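Side-chain contacts in citryl-spermidine/3,4-dihydroxybenzoyl-citryl-spermidine:spermidine ligase (Bacillus anthracis, PDB 3TO3), which catalyses the ATP-dependent condensation of spermidine with citryl-spermidine intermediates in the biosynthesis of petrobactin, a siderophore for iron acquisition and virulence: residues B[191-196]-B[217-222]; B[249-254]-B[268-273]. All coordinates share one frame; numbering follows the deposited sequence.

Contact 1: residues B[191-196]-B[217-222]; sequences LIWIAA and SEVGER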
loop_
_atom_site.group_PDB
_atom_site.type_symbol
_atom_site.label_atom_id
_atom_site.label_comp_id
_atom_site.label_asym_id
_atom_site.label_seq_id
_atom_site.Cartn_x
_atom_site.Cartn_y
_atom_site.Cartn_z
ATOM N N LEU B 191 -6.335 5.554 -23.084
ATOM C CA LEU B 191 -5.046 5.944 -22.565
ATOM C C LEU B 191 -5.134 7.417 -22.257
ATOM O O LEU B 191 -5.892 8.146 -22.902
ATOM C CB LEU B 191 -3.951 5.663 -23.580
ATOM C CG LEU B 191 -3.860 4.182 -23.929
ATOM C CD1 LEU B 191 -2.767 3.964 -24.928
ATOM C CD2 LEU B 191 -3.553 3.464 -22.688
ATOM N N ILE B 192 -4.408 7.834 -21.225
ATOM C CA ILE B 192 -4.199 9.242 -20.948
ATOM C C ILE B 192 -2.927 9.694 -21.676
ATOM O O ILE B 192 -1.890 9.055 -21.547
ATOM C CB ILE B 192 -4.020 9.472 -19.424
ATOM C CG1 ILE B 192 -5.266 8.990 -18.643
ATOM C CG2 ILE B 192 -3.624 10.926 -19.148
ATOM C CD1 ILE B 192 -6.616 9.503 -19.161
ATOM N N TRP B 193 -3.006 10.770 -22.447
ATOM C CA TRP B 193 -1.818 11.357 -23.071
ATOM C C TRP B 193 -1.258 12.472 -22.226
ATOM O O TRP B 193 -1.998 13.377 -21.829
ATOM C CB TRP B 193 -2.153 11.934 -24.454
ATOM C CG TRP B 193 -2.207 10.897 -25.514
ATOM C CD1 TRP B 193 -3.320 10.361 -26.064
ATOM C CD2 TRP B 193 -1.094 10.212 -26.103
ATOM N NE1 TRP B 193 -2.980 9.400 -26.968
ATOM C CE2 TRP B 193 -1.616 9.288 -27.015
ATOM C CE3 TRP B 193 0.295 10.312 -25.961
ATOM C CZ2 TRP B 193 -0.799 8.455 -27.796
ATOM C CZ3 TRP B 193 1.095 9.503 -26.720
ATOM C CH2 TRP B 193 0.545 8.576 -27.635
ATOM N N ILE B 194 0.047 12.422 -21.950
ATOM C CA ILE B 194 0.705 13.534 -21.278
ATOM C C ILE B 194 1.872 14.047 -22.120
ATOM O O ILE B 194 2.460 13.312 -22.903
ATOM C CB ILE B 194 1.275 13.158 -19.843
ATOM C CG1 ILE B 194 2.482 12.225 -19.968
ATOM C CG2 ILE B 194 0.202 12.577 -18.932
ATOM C CD1 ILE B 194 3.193 11.944 -18.698
ATOM N N ALA B 195 2.208 15.315 -21.944
ATOM C CA ALA B 195 3.461 15.832 -22.432
ATOM C C ALA B 195 4.483 15.735 -21.313
ATOM O O ALA B 195 4.191 16.053 -20.162
ATOM C CB ALA B 195 3.306 17.275 -22.879
ATOM N N ALA B 196 5.692 15.310 -21.656
ATOM C CA ALA B 196 6.762 15.190 -20.681
ATOM C C ALA B 196 7.955 15.984 -21.171
ATOM O O ALA B 196 8.384 15.799 -22.298
ATOM C CB ALA B 196 7.141 13.727 -20.513
ATOM N N SER B 217 0.755 8.622 -36.232
ATOM C CA SER B 217 -0.337 7.656 -36.314
ATOM C C SER B 217 -1.101 7.509 -35.011
ATOM O O SER B 217 -2.314 7.403 -35.000
ATOM C CB SER B 217 0.233 6.288 -36.668
ATOM O OG SER B 217 1.399 6.408 -37.458
ATOM N N GLU B 218 -0.387 7.477 -33.904
ATOM C CA GLU B 218 -1.025 7.136 -32.645
ATOM C C GLU B 218 -1.882 8.270 -32.071
ATOM O O GLU B 218 -2.927 8.019 -31.480
ATOM C CB GLU B 218 0.011 6.623 -31.626
ATOM C CG GLU B 218 0.645 5.320 -32.052
ATOM C CD GLU B 218 -0.419 4.248 -32.321
ATOM O OE1 GLU B 218 -1.211 3.949 -31.386
ATOM O OE2 GLU B 218 -0.483 3.736 -33.467
ATOM N N VAL B 219 -1.383 9.498 -32.135
ATOM C CA VAL B 219 -2.174 10.682 -31.798
ATOM C C VAL B 219 -3.048 11.260 -32.934
ATOM O O VAL B 219 -4.230 11.558 -32.744
ATOM C CB VAL B 219 -1.233 11.759 -31.262
ATOM C CG1 VAL B 219 -2.018 12.870 -30.601
ATOM C CG2 VAL B 219 -0.240 11.128 -30.284
ATOM N N GLY B 220 -2.463 11.368 -34.125
ATOM C CA GLY B 220 -3.069 12.056 -35.243
ATOM C C GLY B 220 -2.493 13.454 -35.399
ATOM O O GLY B 220 -2.177 14.100 -34.407
ATOM N N GLU B 221 -2.377 13.948 -36.627
ATOM C CA GLU B 221 -1.787 15.268 -36.807
ATOM C C GLU B 221 -2.676 16.331 -36.200
ATOM O O GLU B 221 -2.180 17.316 -35.665
ATOM C CB GLU B 221 -1.555 15.610 -38.280
ATOM C CG GLU B 221 -0.388 14.913 -38.925
ATOM C CD GLU B 221 -0.801 13.626 -39.591
ATOM O OE1 GLU B 221 -1.755 12.983 -39.094
ATOM O OE2 GLU B 221 -0.183 13.264 -40.618
ATOM N N ARG B 222 -3.988 16.137 -36.293
ATOM C CA ARG B 222 -4.917 17.158 -35.842
ATOM C C ARG B 222 -4.807 17.308 -34.334
ATOM O O ARG B 222 -4.654 18.427 -33.818
ATOM C CB ARG B 222 -6.356 16.822 -36.242
ATOM C CG ARG B 222 -7.361 17.965 -36.034
ATOM C CD ARG B 222 -8.798 17.467 -36.188
ATOM N NE ARG B 222 -9.556 18.196 -37.209
ATOM C CZ ARG B 222 -10.652 17.732 -37.810
ATOM N NH1 ARG B 222 -11.126 16.524 -37.505
ATOM N NH2 ARG B 222 -11.277 18.475 -38.722
HETATM O O HOH W 1 -5.255 9.401 -29.443
#
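Trp193, on the strand of 191-196, and Val219, at the end of the helix that runs through 217-219, mark the closest backbone approach, with 8.8 Å between their CA atoms and no backbone hydrogen bond between the two segments. The indole bridges that gap. With CG anti to its own carbonyl carbon (chi1 -80°), Trp193 reaches out from the strand toward the helix end and lays one face of its benzene ring under a single methyl. That methyl, Val219 CG2, sits 3.8 Å from the centroid of the six-membered ring and 17° off its normal, a CH-pi contact; the nearest ring carbon is Trp193 CZ2, 3.7 Å from Val219 CG2. Here the middle strand of a three-stranded antiparallel sheet packs against the C-terminal end of helix 208-219. Gly220, with positive phi, ends that helix and stands at the N-cap of the next one, 221-232. Glu218 approaches the ring with its carbonyl O and its CB, each 4.3 Å from Trp193 CZ2, while its carboxylate forms a salt bridge with Arg295. A water weakly links Trp193 NE1 to the carbonyl O of Glu218, at 3.4 Å from each.

Contact 2: residues B[249-254]-B[268-273]; sequences WQWENF and IIYLGE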
loop_
_atom_site.group_PDB
_atom_site.type_symbol
_atom_site.label_atom_id
_atom_site.label_comp_id
_atom_site.label_asym_id
_atom_site.label_seq_id
_atom_site.Cartn_x
_atom_site.Cartn_y
_atom_site.Cartn_z
ATOM N N TRP B 249 -5.290 3.958 -14.744
ATOM C CA TRP B 249 -5.137 3.637 -13.295
ATOM C C TRP B 249 -3.838 4.228 -12.787
ATOM O O TRP B 249 -3.769 4.745 -11.670
ATOM C CB TRP B 249 -5.125 2.126 -12.964
ATOM C CG TRP B 249 -5.100 1.823 -11.482
ATOM C CD1 TRP B 249 -6.179 1.558 -10.685
ATOM C CD2 TRP B 249 -3.944 1.764 -10.617
ATOM N NE1 TRP B 249 -5.772 1.331 -9.399
ATOM C CE2 TRP B 249 -4.411 1.455 -9.323
ATOM C CE3 TRP B 249 -2.560 1.920 -10.821
ATOM C CZ2 TRP B 249 -3.553 1.319 -8.219
ATOM C CZ3 TRP B 249 -1.694 1.770 -9.727
ATOM C CH2 TRP B 249 -2.202 1.481 -8.442
ATOM N N GLN B 250 -2.809 4.141 -13.615
ATOM C CA GLN B 250 -1.501 4.638 -13.238
ATOM C C GLN B 250 -1.548 6.146 -13.080
ATOM O O GLN B 250 -0.990 6.699 -12.123
ATOM C CB GLN B 250 -0.449 4.250 -14.261
ATOM C CG GLN B 250 0.924 4.766 -13.880
ATOM C CD GLN B 250 1.607 3.849 -12.891
ATOM O OE1 GLN B 250 0.957 3.065 -12.205
ATOM N NE2 GLN B 250 2.917 3.918 -12.830
ATOM N N TRP B 251 -2.263 6.804 -13.986
ATOM C CA TRP B 251 -2.323 8.265 -13.968
ATOM C C TRP B 251 -3.031 8.750 -12.703
ATOM O O TRP B 251 -2.523 9.594 -11.985
ATOM C CB TRP B 251 -3.001 8.823 -15.230
ATOM C CG TRP B 251 -3.290 10.290 -15.197
ATOM C CD1 TRP B 251 -4.515 10.867 -15.129
ATOM C CD2 TRP B 251 -2.343 11.372 -15.237
ATOM N NE1 TRP B 251 -4.405 12.226 -15.110
ATOM C CE2 TRP B 251 -3.083 12.570 -15.179
ATOM C CE3 TRP B 251 -0.941 11.443 -15.303
ATOM C CZ2 TRP B 251 -2.473 13.845 -15.184
ATOM C CZ3 TRP B 251 -0.329 12.707 -15.324
ATOM C CH2 TRP B 251 -1.104 13.892 -15.262
ATOM N N GLU B 252 -4.193 8.195 -12.426
ATOM C CA GLU B 252 -4.980 8.689 -11.309
ATOM C C GLU B 252 -4.533 8.209 -9.941
ATOM O O GLU B 252 -4.857 8.835 -8.944
ATOM C CB GLU B 252 -6.436 8.285 -11.488
ATOM C CG GLU B 252 -7.164 9.052 -12.540
ATOM C CD GLU B 252 -8.630 8.678 -12.564
ATOM O OE1 GLU B 252 -8.956 7.645 -13.184
ATOM O OE2 GLU B 252 -9.447 9.396 -11.942
ATOM N N ASN B 253 -3.987 7.003 -9.863
ATOM C CA ASN B 253 -3.590 6.475 -8.566
ATOM C C ASN B 253 -2.138 6.594 -8.199
ATOM O O ASN B 253 -1.749 6.316 -7.064
ATOM C CB ASN B 253 -4.130 5.070 -8.375
ATOM C CG ASN B 253 -5.613 5.021 -8.621
ATOM O OD1 ASN B 253 -6.386 5.585 -7.848
ATOM N ND2 ASN B 253 -6.021 4.402 -9.726
ATOM N N PHE B 254 -1.332 6.977 -9.182
ATOM C CA PHE B 254 0.098 7.030 -8.974
ATOM C C PHE B 254 0.806 8.311 -9.446
ATOM O O PHE B 254 1.477 8.994 -8.657
ATOM C CB PHE B 254 0.804 5.727 -9.386
ATOM C CG PHE B 254 2.162 5.596 -8.791
ATOM C CD1 PHE B 254 2.318 5.133 -7.496
ATOM C CD2 PHE B 254 3.296 5.997 -9.507
ATOM C CE1 PHE B 254 3.584 5.024 -6.922
ATOM C CE2 PHE B 254 4.556 5.904 -8.947
ATOM C CZ PHE B 254 4.707 5.411 -7.654
ATOM N N ILE B 268 5.542 17.870 -16.481
ATOM C CA ILE B 268 4.514 16.968 -16.972
ATOM C C ILE B 268 3.227 17.758 -17.206
ATOM O O ILE B 268 2.806 18.572 -16.377
ATOM C CB ILE B 268 4.212 15.882 -15.946
ATOM C CG1 ILE B 268 5.221 14.767 -16.034
ATOM C CG2 ILE B 268 2.897 15.253 -16.221
ATOM C CD1 ILE B 268 4.993 13.793 -14.894
ATOM N N ILE B 269 2.596 17.551 -18.347
ATOM C CA ILE B 269 1.383 18.303 -18.633
ATOM C C ILE B 269 0.337 17.339 -19.166
ATOM O O ILE B 269 0.600 16.563 -20.093
ATOM C CB ILE B 269 1.606 19.393 -19.697
ATOM C CG1 ILE B 269 2.716 20.358 -19.284
ATOM C CG2 ILE B 269 0.315 20.143 -19.966
ATOM C CD1 ILE B 269 3.150 21.336 -20.386
ATOM N N TYR B 270 -0.847 17.398 -18.570
ATOM C CA TYR B 270 -1.941 16.550 -18.966
ATOM C C TYR B 270 -2.543 17.074 -20.271
ATOM O O TYR B 270 -2.891 18.239 -20.370
ATOM C CB TYR B 270 -2.995 16.508 -17.850
ATOM C CG TYR B 270 -4.317 15.926 -18.304
ATOM C CD1 TYR B 270 -4.519 14.561 -18.369
ATOM C CD2 TYR B 270 -5.364 16.754 -18.685
ATOM C CE1 TYR B 270 -5.747 14.028 -18.828
ATOM C CE2 TYR B 270 -6.578 16.236 -19.132
ATOM C CZ TYR B 270 -6.765 14.877 -19.196
ATOM O OH TYR B 270 -7.977 14.382 -19.655
ATOM N N LEU B 271 -2.679 16.203 -21.260
ATOM C CA LEU B 271 -3.287 16.570 -22.537
ATOM C C LEU B 271 -4.741 16.062 -22.649
ATOM O O LEU B 271 -5.664 16.852 -22.842
ATOM C CB LEU B 271 -2.420 16.131 -23.716
ATOM C CG LEU B 271 -1.015 16.690 -23.536
ATOM C CD1 LEU B 271 0.013 16.017 -24.494
ATOM C CD2 LEU B 271 -1.065 18.198 -23.717
ATOM N N GLY B 272 -4.943 14.751 -22.576
ATOM C CA GLY B 272 -6.290 14.193 -22.650
ATOM C C GLY B 272 -6.313 12.696 -22.915
ATOM O O GLY B 272 -5.343 11.994 -22.638
ATOM N N GLU B 273 -7.407 12.209 -23.488
ATOM C CA GLU B 273 -7.622 10.773 -23.642
ATOM C C GLU B 273 -7.392 10.333 -25.070
ATOM O O GLU B 273 -7.570 11.128 -25.985
ATOM C CB GLU B 273 -9.034 10.409 -23.188
ATOM C CG GLU B 273 -9.355 11.021 -21.829
ATOM C CD GLU B 273 -10.685 10.591 -21.259
ATOM O OE1 GLU B 273 -11.689 11.301 -21.485
ATOM O OE2 GLU B 273 -10.712 9.560 -20.560
#
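The indole of Trp251 meets the strand 268-273 with two different parts of its outline: Ile268 CG2 comes to the edge of the benzene ring near its plane, 4.2 Å from Trp251 CZ3, while Tyr270 approaches obliquely, its CB 3.8 Å from Trp251 CZ2. The phenol ring and the indole's five-membered ring are tilted by only 23°, but they are slid so far apart, 5.7 Å between centroids, that they barely overlap; the closer touch is made by Tyr270 CB and CD1. One face of the phenol carries the backbone N of Gly272, offset toward the rim. Trp251 holds CG anti to its backbone N (chi1 171°) and extends from the helix to the strand, where the Tyr270 side chain crosses it at about a right angle. Helix 248-258 thus packs on an outer strand of the small antiparallel sheet, and Trp251 also covers Ile192 and Ile194 of the middle strand and Val246 of the third. Inside the helix, Trp249 O accepts from both Asn253 N and Asn253 ND2, the latter at 3.0 Å. His8 of the second subunit meets Tyr270 edge-to-face. No hydrogen bond joins the two segments, so the contact rests on apolar and aromatic surface, and the N-H of the buried indole finds its acceptor across the dimer interface, in His8 NE2 of the second subunit.

Overall arrangement
Following the chain from the N terminus, the first element involved is strand 192-197; 201-203 and helix 208-219 come after it, and the helix end returns to the strand, closing contact 1 across a loop of 20 residues. The chain continues through helix 221-232 and strand 241-246 into helix 248-258; only then does contact 2 open, closing a 13-residue loop at strand 268-273. The two loops follow in series, neither nesting nor crossing. They meet in the sheet, where 192-197 lies between 241-246 and 268-273: Trp193 pairs with Leu271 and Gly272 at a classic beta bulge, and Ala195 with Ile269. Contact 1 joins this sheet to helix 208-219, contact 2 to helix 248-258.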